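PDB 3OT6: enoyl-CoA hydratase/isomerase family protein from Pseudomonas syringae pv. tomato, which probably acts on acyl-CoA thioesters, as a hydratase or isomerase of the crotonase-like family, although its precise substrate and reaction are not established. Local coordinates for residues Pro96-Cys101 with Tyr118-Ala123; Pro102-Ala107 with Gly124-Gly129; Ile128-Val133 with Arg158-Ala163; Met139-Ile144 with Glu225-His230; Asp149-Ser154 with Ala174-Lys179. One frame throughout, in Å; residues are numbered along the deposited sequence.

Interaction 1: Pro96-Cys101 with Tyr118-Ala123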
# COMPACT_ATOMS: atom_id res chain seq x y z
N PRO A 96 2.99 -2.27 13.58
CA PRO A 96 3.43 -2.82 12.33
C PRO A 96 2.27 -2.99 11.34
O PRO A 96 1.19 -3.42 11.73
CB PRO A 96 4.02 -4.19 12.76
CG PRO A 96 4.54 -3.93 14.20
CD PRO A 96 3.36 -3.14 14.72
N ILE A 97 2.49 -2.62 10.08
CA ILE A 97 1.55 -2.93 9.01
C ILE A 97 2.10 -4.00 8.05
O ILE A 97 3.20 -3.86 7.45
CB ILE A 97 1.11 -1.67 8.27
CG1 ILE A 97 0.50 -0.67 9.25
CG2 ILE A 97 0.03 -2.03 7.20
CD1 ILE A 97 0.04 0.63 8.60
N ILE A 98 1.33 -5.10 7.94
CA ILE A 98 1.58 -6.18 7.00
C ILE A 98 0.64 -5.98 5.84
O ILE A 98 -0.56 -5.67 6.02
CB ILE A 98 1.33 -7.55 7.64
CG1 ILE A 98 2.16 -7.71 8.91
CG2 ILE A 98 1.70 -8.69 6.70
CD1 ILE A 98 1.83 -9.05 9.74
N VAL A 99 1.17 -6.08 4.64
CA VAL A 99 0.29 -6.10 3.47
C VAL A 99 0.40 -7.49 2.93
O VAL A 99 1.53 -8.00 2.65
CB VAL A 99 0.65 -5.02 2.39
CG1 VAL A 99 -0.25 -5.18 1.14
CG2 VAL A 99 0.49 -3.64 3.00
N ALA A 100 -0.76 -8.12 2.83
CA ALA A 100 -0.89 -9.49 2.38
C ALA A 100 -1.55 -9.42 1.01
O ALA A 100 -2.80 -9.25 0.92
CB ALA A 100 -1.75 -10.29 3.34
N CYS A 101 -0.77 -9.57 -0.05
CA CYS A 101 -1.30 -9.28 -1.36
C CYS A 101 -1.84 -10.56 -2.00
O CYS A 101 -1.06 -11.47 -2.26
CB CYS A 101 -0.23 -8.58 -2.21
SG CYS A 101 -0.59 -8.65 -3.96
N TYR A 118 5.96 -4.97 6.32
CA TYR A 118 6.24 -6.30 5.87
C TYR A 118 5.22 -6.58 4.73
O TYR A 118 4.01 -6.22 4.86
CB TYR A 118 6.06 -7.36 7.03
CG TYR A 118 6.76 -8.65 6.65
CD1 TYR A 118 8.09 -8.87 7.02
CD2 TYR A 118 6.15 -9.58 5.83
CE1 TYR A 118 8.79 -10.00 6.61
CE2 TYR A 118 6.85 -10.77 5.39
CZ TYR A 118 8.17 -10.95 5.79
OH TYR A 118 8.92 -12.03 5.39
N ARG A 119 5.65 -7.25 3.66
CA ARG A 119 4.74 -7.47 2.51
C ARG A 119 4.79 -8.89 2.08
O ARG A 119 5.86 -9.41 1.86
CB ARG A 119 5.12 -6.58 1.32
CG ARG A 119 4.86 -5.08 1.52
CD ARG A 119 6.00 -4.33 2.21
NE ARG A 119 7.31 -4.89 1.84
CZ ARG A 119 8.04 -4.50 0.78
NH1 ARG A 119 7.64 -3.48 0.01
NH2 ARG A 119 9.19 -5.14 0.51
N ILE A 120 3.65 -9.52 1.89
CA ILE A 120 3.61 -10.93 1.44
C ILE A 120 2.72 -11.05 0.25
O ILE A 120 1.59 -10.52 0.24
CB ILE A 120 3.02 -11.88 2.53
CG1 ILE A 120 3.77 -11.67 3.85
CG2 ILE A 120 3.12 -13.36 2.08
CD1 ILE A 120 3.24 -12.56 5.03
N GLY A 121 3.22 -11.73 -0.77
CA GLY A 121 2.41 -11.91 -1.98
C GLY A 121 2.16 -13.38 -2.24
O GLY A 121 2.67 -14.22 -1.52
N VAL A 122 1.39 -13.70 -3.27
CA VAL A 122 1.05 -15.12 -3.57
C VAL A 122 1.56 -15.47 -4.95
O VAL A 122 1.48 -14.63 -5.86
CB VAL A 122 -0.48 -15.45 -3.38
CG1 VAL A 122 -0.84 -15.28 -1.93
CG2 VAL A 122 -1.35 -14.53 -4.20
N ALA A 123 2.12 -16.67 -5.09
CA ALA A 123 2.55 -17.22 -6.41
C ALA A 123 1.39 -17.42 -7.38
O ALA A 123 0.27 -17.82 -6.99
CB ALA A 123 3.25 -18.58 -6.19
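Ile-98 sits beside Tyr-118 in two parallel strands whose axes come within 4.7 Å. Starting at its CB, which lies 4.1 Å from Tyr-118 O, the isoleucine forks: CG2 leans toward the neighbouring strand, 3.9 Å from Tyr-118 O and then toward Ile-120 CD1, while CG1 comes up against Tyr-118 CB at 4.3 Å. This division follows from chi1 of -55°, which leaves CG2 anti to the backbone N. The tip, CD1, continues the extended chain on the face where Ile-98 also packs on Ile-50 of strand 50-54. Strands 97-100 and 118-122 are neighbouring inner strands of the larger sheet of the crotonase fold, a spiral of beta-beta-alpha turns. Their backbones are joined by four N-H...O=C bonds, of which Ile-120 N to Val-99 O (2.7 Å) is nearly linear, whereas Tyr-118 N to Ile-97 O (3.2 Å) is more bent. Branched aliphatics such as Ile-98, Val-99 and Ile-120 suit such buried strands. Ile-98, Ala-100, Tyr-118 and Ile-120 lie on one face, with helix 186-197 reaching Ile-120, and Val-99 and Arg-119 on the other. Arg-119 lays its CG against Val-99 CB, then bends away to a salt bridge with Asp-178.

Interaction 2: Pro102-Ala107 with Gly124-Gly129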
# COMPACT_ATOMS: atom_id res chain seq x y z
N PRO A 102 -3.18 -10.65 -2.23
CA PRO A 102 -3.71 -11.96 -2.72
C PRO A 102 -3.64 -12.21 -4.25
O PRO A 102 -4.16 -13.21 -4.72
CB PRO A 102 -5.15 -12.01 -2.16
CG PRO A 102 -5.50 -10.64 -1.72
CD PRO A 102 -4.28 -9.72 -1.95
N GLY A 103 -2.95 -11.36 -5.00
CA GLY A 103 -2.82 -11.56 -6.43
C GLY A 103 -2.10 -10.40 -7.08
O GLY A 103 -0.87 -10.20 -6.87
N HIS A 104 -2.85 -9.65 -7.90
CA HIS A 104 -2.34 -8.47 -8.63
C HIS A 104 -2.22 -7.27 -7.70
O HIS A 104 -3.06 -7.07 -6.79
CB HIS A 104 -3.35 -8.07 -9.73
CG HIS A 104 -3.51 -9.08 -10.81
ND1 HIS A 104 -4.69 -9.75 -11.03
CD2 HIS A 104 -2.63 -9.55 -11.73
CE1 HIS A 104 -4.53 -10.60 -12.04
NE2 HIS A 104 -3.29 -10.49 -12.48
N ALA A 105 -1.24 -6.41 -7.95
CA ALA A 105 -1.17 -5.12 -7.28
C ALA A 105 -0.55 -4.10 -8.25
O ALA A 105 0.62 -4.21 -8.62
CB ALA A 105 -0.34 -5.25 -5.98
N VAL A 106 -1.34 -3.14 -8.73
CA VAL A 106 -0.91 -2.32 -9.88
C VAL A 106 -1.11 -0.88 -9.48
O VAL A 106 -2.12 -0.55 -8.84
CB VAL A 106 -1.75 -2.63 -11.12
CG1 VAL A 106 -1.39 -1.69 -12.32
CG2 VAL A 106 -1.61 -4.11 -11.55
N ALA A 107 -0.14 -0.04 -9.83
CA ALA A 107 -0.21 1.44 -9.68
C ALA A 107 -0.41 1.70 -8.17
O ALA A 107 0.34 1.09 -7.40
CB ALA A 107 -1.31 2.05 -10.57
N GLY A 124 1.64 -17.16 -8.66
CA GLY A 124 0.64 -17.39 -9.68
C GLY A 124 0.68 -16.35 -10.78
O GLY A 124 1.65 -15.58 -10.88
N PRO A 125 -0.37 -16.32 -11.62
CA PRO A 125 -0.26 -15.51 -12.85
C PRO A 125 -0.59 -14.05 -12.57
O PRO A 125 -1.48 -13.47 -13.21
CB PRO A 125 -1.32 -16.12 -13.78
CG PRO A 125 -2.40 -16.70 -12.81
CD PRO A 125 -1.60 -17.17 -11.58
N PHE A 126 0.10 -13.43 -11.61
CA PHE A 126 -0.32 -12.10 -11.14
C PHE A 126 0.65 -11.06 -11.61
O PHE A 126 1.78 -11.39 -11.93
CB PHE A 126 -0.48 -12.10 -9.66
CG PHE A 126 -1.48 -13.12 -9.17
CD1 PHE A 126 -2.84 -12.96 -9.45
CD2 PHE A 126 -1.06 -14.22 -8.44
CE1 PHE A 126 -3.77 -13.87 -9.01
CE2 PHE A 126 -1.99 -15.16 -7.97
CZ PHE A 126 -3.36 -14.98 -8.24
N SER A 127 0.19 -9.83 -11.75
CA SER A 127 1.11 -8.74 -12.06
C SER A 127 1.22 -7.81 -10.88
O SER A 127 0.17 -7.37 -10.31
CB SER A 127 0.59 -7.91 -13.24
OG SER A 127 0.45 -8.79 -14.33
N ILE A 128 2.44 -7.44 -10.54
CA ILE A 128 2.63 -6.40 -9.56
C ILE A 128 3.52 -5.34 -10.17
O ILE A 128 4.64 -5.66 -10.67
CB ILE A 128 3.29 -6.97 -8.34
CG1 ILE A 128 2.37 -7.97 -7.63
CG2 ILE A 128 3.77 -5.84 -7.46
CD1 ILE A 128 3.09 -8.80 -6.67
N GLY A 129 3.08 -4.08 -10.17
CA GLY A 129 3.94 -3.06 -10.70
C GLY A 129 3.23 -1.76 -10.87
O GLY A 129 2.09 -1.65 -10.49
O HOH W 1 -0.96 -11.20 -14.80
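In the smaller sheet of the fold, strand 103-106 runs alongside strand 128-129, and Ala-105 and Val-106 are paired in parallel with Ile-128 and Gly-129. Ala-105 bonds the residues on either side of Ile-128, its N donating to Ser-127 O (2.9 Å) and its O accepting from Gly-129 N, after which Ala-107 N bonds Gly-129 O at 2.8 Å. Small residues suit this pairing: the methyl of Ala-105 packs beside Ile-128 CG1, and Gly-129 adopts backbone angles that a side chain would hardly tolerate. Ala-107 is the N-cap residue of helix 108-113. In crotonase relatives the start of the helix after this strand lends a backbone N-H to the oxyanion hole; the corresponding region here follows directly on the strand pairing, consistent with a similar arrangement.

Ahead of the strand pairing the contact turns aromatic. The ring of Phe-126 lies flat on the backbone of Gly-103, whose CA is 3.4 Å from the ring centroid and only 15° off the normal, a CH-pi contact open to a residue without a side chain. The same ring presents its edge to the imidazole of His-104 in a T-shaped pair, centroids 5.2 Å apart and planes at 82°, with Phe-126 CD1 over the centre of the histidine ring. At the imidazole edge, in its plane, a water donates to Pro-125 O (2.8 Å), is hydrogen-bonded to Ser-127 OG at 2.8 Å, and makes a weak 3.4 Å bond to His-104 NE2.

Interaction 3: Ile128-Val133 with Arg158-Ala163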
# COMPACT_ATOMS: atom_id res chain seq x y z
N ILE A 128 2.44 -7.44 -10.54
CA ILE A 128 2.63 -6.40 -9.56
C ILE A 128 3.52 -5.34 -10.17
O ILE A 128 4.64 -5.66 -10.67
CB ILE A 128 3.29 -6.97 -8.34
CG1 ILE A 128 2.37 -7.97 -7.63
CG2 ILE A 128 3.77 -5.84 -7.46
CD1 ILE A 128 3.09 -8.80 -6.67
N GLY A 129 3.08 -4.08 -10.17
CA GLY A 129 3.94 -3.06 -10.70
C GLY A 129 3.23 -1.76 -10.87
O GLY A 129 2.09 -1.65 -10.49
N LEU A 130 3.91 -0.82 -11.51
CA LEU A 130 3.52 0.54 -11.61
C LEU A 130 3.32 0.84 -13.10
O LEU A 130 4.28 1.10 -13.85
CB LEU A 130 4.62 1.44 -11.01
CG LEU A 130 4.89 1.21 -9.53
CD1 LEU A 130 6.04 2.13 -9.04
CD2 LEU A 130 3.61 1.39 -8.66
N ASN A 131 2.07 0.83 -13.56
CA ASN A 131 1.90 0.85 -15.00
C ASN A 131 1.62 2.23 -15.51
O ASN A 131 1.28 2.40 -16.67
CB ASN A 131 0.84 -0.15 -15.44
CG ASN A 131 -0.54 0.22 -14.96
OD1 ASN A 131 -0.73 1.03 -14.06
ND2 ASN A 131 -1.51 -0.36 -15.56
N GLU A 132 1.78 3.24 -14.65
CA GLU A 132 1.27 4.53 -15.02
C GLU A 132 1.89 5.08 -16.29
O GLU A 132 1.20 5.77 -17.07
CB GLU A 132 1.14 5.56 -13.84
CG GLU A 132 1.89 5.42 -12.56
CD GLU A 132 1.42 4.29 -11.61
OE1 GLU A 132 0.82 4.56 -10.56
OE2 GLU A 132 1.72 3.11 -11.88
N VAL A 133 3.17 4.78 -16.52
CA VAL A 133 3.88 5.32 -17.67
C VAL A 133 3.35 4.62 -18.93
O VAL A 133 3.38 5.19 -20.03
CB VAL A 133 5.43 5.25 -17.55
CG1 VAL A 133 6.13 5.21 -18.97
CG2 VAL A 133 5.91 6.43 -16.81
N ARG A 158 13.27 0.59 -13.68
CA ARG A 158 12.52 -0.26 -14.59
C ARG A 158 11.07 -0.21 -14.20
O ARG A 158 10.15 -0.16 -15.03
CB ARG A 158 13.07 -1.67 -14.61
CG ARG A 158 14.34 -1.78 -15.48
CD ARG A 158 15.24 -2.98 -15.07
NE ARG A 158 14.37 -4.11 -14.87
CZ ARG A 158 14.49 -4.99 -13.89
NH1 ARG A 158 15.49 -4.93 -13.02
NH2 ARG A 158 13.60 -5.96 -13.81
N SER A 159 10.82 -0.17 -12.91
CA SER A 159 9.43 -0.15 -12.48
C SER A 159 8.72 1.19 -12.81
O SER A 159 7.63 1.22 -13.34
CB SER A 159 9.36 -0.44 -10.98
OG SER A 159 8.02 -0.29 -10.51
N VAL A 160 9.37 2.29 -12.46
CA VAL A 160 8.76 3.59 -12.49
C VAL A 160 8.87 4.21 -13.89
O VAL A 160 7.92 4.77 -14.40
CB VAL A 160 9.45 4.52 -11.44
CG1 VAL A 160 9.11 5.97 -11.67
CG2 VAL A 160 9.13 4.08 -9.99
N ILE A 161 10.07 4.13 -14.48
CA ILE A 161 10.33 4.80 -15.74
C ILE A 161 9.91 3.92 -16.95
O ILE A 161 9.49 4.46 -17.99
CB ILE A 161 11.78 5.19 -15.83
CG1 ILE A 161 12.05 6.34 -14.89
CG2 ILE A 161 12.13 5.65 -17.22
CD1 ILE A 161 13.49 6.48 -14.53
N ASN A 162 10.04 2.60 -16.82
CA ASN A 162 9.74 1.74 -17.95
C ASN A 162 8.40 1.07 -17.76
O ASN A 162 7.98 0.26 -18.64
CB ASN A 162 10.77 0.63 -18.09
CG ASN A 162 12.18 1.14 -18.26
OD1 ASN A 162 12.39 2.35 -18.44
ND2 ASN A 162 13.17 0.22 -18.23
N ALA A 163 7.73 1.33 -16.61
CA ALA A 163 6.50 0.57 -16.30
C ALA A 163 6.69 -0.97 -16.36
O ALA A 163 5.85 -1.70 -16.83
CB ALA A 163 5.35 1.01 -17.28
O HOH W 2 6.29 -0.97 -12.52
O HOH W 3 5.17 3.65 -14.49
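With chi1 at -62° and chi2 at 178°, Leu-130 stretches out an extended chain whose CD1 meets Ser-159 and Val-160. Ser-159 answers with OG anti to its own N (chi1 174°), which places the hydroxyl 3.5 Å from Leu-130 CD1. The same methyl touches Val-160 CG2 at 3.8 Å, the two side chains lying side by side and pointing the same way. The polar backbone between the segments is joined through water. One molecule accepts from Leu-130 N (2.6 Å) and lies within hydrogen-bonding distance of Ser-159 O and Ser-159 OG; the serine hydroxyl beside this water is also the atom that Leu-130 CD1 packs against. A second donates to Leu-130 O and to Val-160 O and accepts from Val-133 N at 3.1 Å. Val-133, near the surface, straddles two carbonyls: CG2 is 3.6 Å from Val-160 O and CG1 is 3.6 Å from Ile-161 O. Ala-163, the residue that leaves the helical path with positive phi, brings its CA within 3.3 Å of Leu-130 O in a C-H...O contact, and its small CB fits beside Asn-131 CA. The contact joins the chain leaving strand 128-129 to the close of helix 153-160, with Leu-130 also resting on Ala-110 and Phe-111 of helix 108-113 and Ser-159 reaching Phe-166 of strand 165-166.

Interaction 4: Met139-Ile144 with Glu225-His230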
# COMPACT_ATOMS: atom_id res chain seq x y z
N MSE A 139 4.48 10.05 -13.59
CA MSE A 139 4.44 9.68 -12.20
C MSE A 139 4.55 10.96 -11.34
O MSE A 139 5.34 11.88 -11.66
CB MSE A 139 5.54 8.68 -11.86
CG MSE A 139 5.48 8.07 -10.40
SE MSE A 139 4.00 6.86 -10.38
CE MSE A 139 4.88 5.30 -11.21
N HIS A 140 3.74 10.98 -10.27
CA HIS A 140 3.77 12.04 -9.29
C HIS A 140 4.96 11.89 -8.34
O HIS A 140 5.50 10.80 -8.16
CB HIS A 140 2.43 12.08 -8.53
CG HIS A 140 2.03 10.78 -7.86
ND1 HIS A 140 2.13 9.55 -8.46
CD2 HIS A 140 1.48 10.55 -6.64
CE1 HIS A 140 1.66 8.61 -7.66
NE2 HIS A 140 1.27 9.20 -6.54
N HIS A 141 5.39 12.99 -7.73
CA HIS A 141 6.47 12.94 -6.77
C HIS A 141 6.26 11.92 -5.64
O HIS A 141 7.16 11.13 -5.36
CB HIS A 141 6.78 14.33 -6.22
CG HIS A 141 7.49 15.21 -7.18
ND1 HIS A 141 8.78 14.96 -7.61
CD2 HIS A 141 7.09 16.33 -7.83
CE1 HIS A 141 9.16 15.91 -8.45
NE2 HIS A 141 8.15 16.76 -8.59
N ALA A 142 5.10 11.89 -5.02
CA ALA A 142 4.85 10.95 -3.96
C ALA A 142 5.17 9.51 -4.38
O ALA A 142 5.84 8.78 -3.65
CB ALA A 142 3.41 11.06 -3.46
N GLY A 143 4.70 9.09 -5.57
CA GLY A 143 4.90 7.73 -6.00
C GLY A 143 6.37 7.49 -6.30
O GLY A 143 6.95 6.42 -5.99
N ILE A 144 7.00 8.45 -6.94
CA ILE A 144 8.41 8.29 -7.28
C ILE A 144 9.14 8.01 -5.97
O ILE A 144 9.94 7.07 -5.88
CB ILE A 144 8.97 9.55 -7.91
CG1 ILE A 144 8.44 9.70 -9.37
CG2 ILE A 144 10.48 9.55 -7.76
CD1 ILE A 144 8.64 11.09 -9.98
N GLU A 225 2.36 18.22 -1.57
CA GLU A 225 2.10 19.62 -1.91
C GLU A 225 2.52 19.99 -3.31
O GLU A 225 1.76 20.58 -4.02
CB GLU A 225 2.74 20.57 -0.89
CG GLU A 225 1.68 21.53 -0.34
CD GLU A 225 0.53 20.78 0.40
OE1 GLU A 225 -0.64 20.79 -0.11
OE2 GLU A 225 0.83 20.16 1.47
N GLN A 226 3.73 19.61 -3.70
CA GLN A 226 4.16 19.72 -5.08
C GLN A 226 3.22 19.05 -6.08
O GLN A 226 3.08 19.54 -7.17
CB GLN A 226 5.57 19.17 -5.24
CG GLN A 226 6.60 20.23 -5.02
CD GLN A 226 6.57 21.31 -6.16
OE1 GLN A 226 6.85 21.03 -7.36
NE2 GLN A 226 6.19 22.54 -5.77
N ASP A 227 2.62 17.92 -5.72
CA ASP A 227 1.80 17.15 -6.61
C ASP A 227 0.46 17.84 -6.79
O ASP A 227 -0.08 17.86 -7.89
CB ASP A 227 1.61 15.71 -6.11
CG ASP A 227 2.83 14.80 -6.38
OD1 ASP A 227 3.63 15.12 -7.27
OD2 ASP A 227 2.98 13.75 -5.71
N ARG A 228 -0.09 18.39 -5.70
CA ARG A 228 -1.25 19.29 -5.76
C ARG A 228 -1.05 20.41 -6.76
O ARG A 228 -1.83 20.57 -7.69
CB ARG A 228 -1.49 19.94 -4.41
CG ARG A 228 -2.48 19.24 -3.58
CD ARG A 228 -2.99 20.17 -2.46
NE ARG A 228 -3.06 19.43 -1.19
CZ ARG A 228 -4.11 18.69 -0.80
NH1 ARG A 228 -5.20 18.60 -1.59
NH2 ARG A 228 -4.07 18.03 0.38
N GLN A 229 -0.03 21.21 -6.54
CA GLN A 229 0.27 22.33 -7.42
C GLN A 229 0.65 21.89 -8.86
O GLN A 229 0.14 22.45 -9.81
CB GLN A 229 1.39 23.21 -6.81
CG GLN A 229 1.14 23.66 -5.32
CD GLN A 229 2.44 24.21 -4.64
OE1 GLN A 229 3.17 25.01 -5.24
NE2 GLN A 229 2.71 23.78 -3.38
N HIS A 230 1.52 20.89 -9.02
CA HIS A 230 2.08 20.60 -10.35
C HIS A 230 1.98 19.21 -10.98
O HIS A 230 2.56 19.00 -12.01
CB HIS A 230 3.52 21.12 -10.46
CG HIS A 230 3.62 22.60 -10.27
ND1 HIS A 230 3.02 23.51 -11.12
CD2 HIS A 230 4.24 23.34 -9.30
CE1 HIS A 230 3.27 24.74 -10.69
NE2 HIS A 230 4.01 24.66 -9.59
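The carboxylate of Asp-227 receives two backbone N-H groups from the first turn of helix 141-150: His-141 N donates to OD1 at 2.8 Å and Ala-142 N to OD2 at 2.9 Å. This is helix-to-helix docking within a crotonase fold; in this protein the long C-terminal helix 202-230 sets Asp-227 against the start of helix 141-150. Both oxygens use their syn lone pairs; the Ala-142 bond is almost straight (177°), the His-141 bond bent (141°). An aspartate suits the site because its two oxygens can each take one of the adjacent N-H groups, and the buried charge is probably steadied by the positive end of helix 141-150. His-140, the N-cap residue, takes the crowded rotamer (chi1 57°), which carries its ring over Gly-143 N, 3.5 Å from the ring plane. Its CB presses on Asp-227 OD2 at 3.3 Å, and a methylpentanediol molecule, probably from the crystallisation liquor, is bound close to its side chain. The methyl of Ala-142 lies 3.5 Å from Asp-227 OD2 and also touches Ser-84 of helix 73-91. Outermost, near the surface, His-141 and Gln-226 run side by side, with His-141 CD2 4.1 Å from Gln-226 CB.

Interaction 5: Asp149-Ser154 with Ala174-Lys179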
# COMPACT_ATOMS: atom_id res chain seq x y z
N ASP A 149 12.35 4.70 -2.21
CA ASP A 149 12.79 4.40 -0.89
C ASP A 149 12.77 2.92 -0.66
O ASP A 149 13.52 2.47 0.20
CB ASP A 149 11.93 5.13 0.19
CG ASP A 149 12.61 5.12 1.57
OD1 ASP A 149 13.70 5.75 1.67
OD2 ASP A 149 12.11 4.45 2.51
N ARG A 150 11.93 2.16 -1.37
CA ARG A 150 11.79 0.73 -1.09
C ARG A 150 12.36 -0.23 -2.18
O ARG A 150 12.70 -1.39 -1.88
CB ARG A 150 10.30 0.32 -0.85
CG ARG A 150 10.14 -1.12 -0.22
CD ARG A 150 10.65 -1.20 1.29
NE ARG A 150 9.81 -0.29 2.05
CZ ARG A 150 8.78 -0.64 2.82
NH1 ARG A 150 8.49 -1.91 3.06
NH2 ARG A 150 8.06 0.30 3.38
N LEU A 151 12.34 0.21 -3.43
CA LEU A 151 12.65 -0.69 -4.53
C LEU A 151 14.17 -0.83 -4.71
O LEU A 151 14.92 0.12 -4.45
CB LEU A 151 12.02 -0.19 -5.82
CG LEU A 151 10.49 -0.27 -5.78
CD1 LEU A 151 9.98 0.10 -7.16
CD2 LEU A 151 9.84 -1.64 -5.29
N ARG A 152 14.61 -2.02 -5.09
CA ARG A 152 16.00 -2.23 -5.38
C ARG A 152 16.43 -1.24 -6.51
O ARG A 152 15.73 -1.03 -7.51
CB ARG A 152 16.17 -3.69 -5.73
CG ARG A 152 17.25 -4.09 -6.70
CD ARG A 152 17.32 -5.61 -6.77
NE ARG A 152 18.17 -6.19 -7.83
CZ ARG A 152 19.51 -6.11 -7.96
NH1 ARG A 152 20.30 -5.41 -7.12
NH2 ARG A 152 20.08 -6.74 -8.99
N LYS A 153 17.57 -0.58 -6.33
CA LYS A 153 17.99 0.51 -7.24
C LYS A 153 17.83 0.22 -8.76
O LYS A 153 17.47 1.14 -9.54
CB LYS A 153 19.42 0.96 -6.94
CG LYS A 153 19.54 1.69 -5.64
CD LYS A 153 20.98 1.87 -5.25
CE LYS A 153 21.11 2.57 -3.93
NZ LYS A 153 21.30 4.04 -4.18
N SER A 154 18.10 -1.01 -9.17
CA SER A 154 18.11 -1.27 -10.60
C SER A 154 16.74 -1.76 -11.04
O SER A 154 16.47 -1.78 -12.21
CB SER A 154 19.23 -2.25 -10.98
OG SER A 154 18.96 -3.54 -10.47
N ALA A 174 12.30 -7.30 -6.80
CA ALA A 174 12.38 -5.81 -6.99
C ALA A 174 12.11 -4.99 -5.70
O ALA A 174 12.48 -3.81 -5.64
CB ALA A 174 11.49 -5.30 -8.15
N GLY A 175 11.46 -5.58 -4.71
CA GLY A 175 11.21 -4.89 -3.45
C GLY A 175 9.76 -4.57 -3.13
O GLY A 175 9.48 -3.96 -2.09
N PHE A 176 8.84 -4.99 -4.02
CA PHE A 176 7.41 -4.88 -3.73
C PHE A 176 7.00 -5.84 -2.62
O PHE A 176 6.05 -5.52 -1.86
CB PHE A 176 6.56 -5.11 -4.97
CG PHE A 176 6.69 -4.02 -5.99
CD1 PHE A 176 5.94 -2.84 -5.85
CD2 PHE A 176 7.54 -4.16 -7.09
CE1 PHE A 176 6.10 -1.79 -6.77
CE2 PHE A 176 7.68 -3.11 -8.03
CZ PHE A 176 6.97 -1.93 -7.86
N LEU A 177 7.70 -6.99 -2.51
CA LEU A 177 7.29 -8.09 -1.61
C LEU A 177 8.49 -8.52 -0.80
O LEU A 177 9.59 -8.42 -1.28
CB LEU A 177 6.78 -9.29 -2.44
CG LEU A 177 5.46 -9.15 -3.24
CD1 LEU A 177 5.07 -10.47 -3.92
CD2 LEU A 177 4.25 -8.54 -2.41
N ASP A 178 8.29 -9.02 0.41
CA ASP A 178 9.38 -9.65 1.19
C ASP A 178 9.26 -11.19 1.15
O ASP A 178 10.22 -11.90 1.47
CB ASP A 178 9.36 -9.13 2.66
CG ASP A 178 9.33 -7.59 2.71
OD1 ASP A 178 10.28 -7.01 2.13
OD2 ASP A 178 8.36 -6.97 3.28
N LYS A 179 8.08 -11.69 0.76
CA LYS A 179 7.85 -13.12 0.79
C LYS A 179 6.75 -13.50 -0.17
O LYS A 179 5.73 -12.78 -0.30
CB LYS A 179 7.48 -13.58 2.24
CG LYS A 179 7.43 -15.07 2.49
CD LYS A 179 6.89 -15.40 3.92
CE LYS A 179 7.97 -15.26 5.02
NZ LYS A 179 9.28 -15.98 4.66
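Leu-151 and Arg-152 break the line between helix 141-150 and helix 153-160, and there the chain comes up against Ala-174 and Gly-175, where helix 168-174 ends. Gly-175 has positive phi and closes that helix with a Schellman motif, a conformation glycine adopts easily; its bare CA also lets the Leu-151 backbone come in, the two CA atoms only 4.6 Å apart. Across this junction Arg-152 N donates to Ala-174 O (2.8 Å, 161° at the hydrogen) from a position tilted out of the carbonyl plane, and Leu-151 CA adds a C-H...O contact to the same oxygen at 3.3 Å. The carbonyl at the end of the helix thereby meets two neighbouring residues.

The side chains extend the junction inward. Leu-151 CD2 stands over the centre of the Phe-176 ring, 3.7 Å from the centroid and 7° off the normal, a CH-pi contact, while the other methyl, CD1, reaches Phe-176 CZ at 3.7 Å. Ser-159 of helix 153-160 also packs on both residues. Just before Leu-151, Arg-150 has CG anti to the backbone N (chi1 -166°), which brings that methylene 3.5 Å from Gly-175 O, a carbonyl that accepts from Arg-119 NH1, and then bends twice so that NH2 bonds Ala-116 O. Its NH1 lies near Arg-119 NE, whose guanidinium is salt-bridged to Asp-178; the carboxylate, with OD2 5.1 Å from Arg-150 NH1, would be expected to offset the two like charges.

Following the chain, interaction 1 opens at 96-101 and interaction 2 at 102-107; they close in the same order at 118-123 and 124-129, so they cross, the first joining strands of the larger sheet and the second strands of the smaller. Interaction 3 begins on Ile-128 and Gly-129, where interaction 2 ends, and joins the chain leaving that strand to the end of helix 153-160. Before it closes at 158-163, interactions 4 and 5 have both opened, and both cross it. Interaction 5 closes at 174-179, nested within interaction 4, which closes last at 225-230 and fixes the C-terminal helix to helix 141-150. Arg-119 with Asp-178 ties interaction 1 to interaction 5.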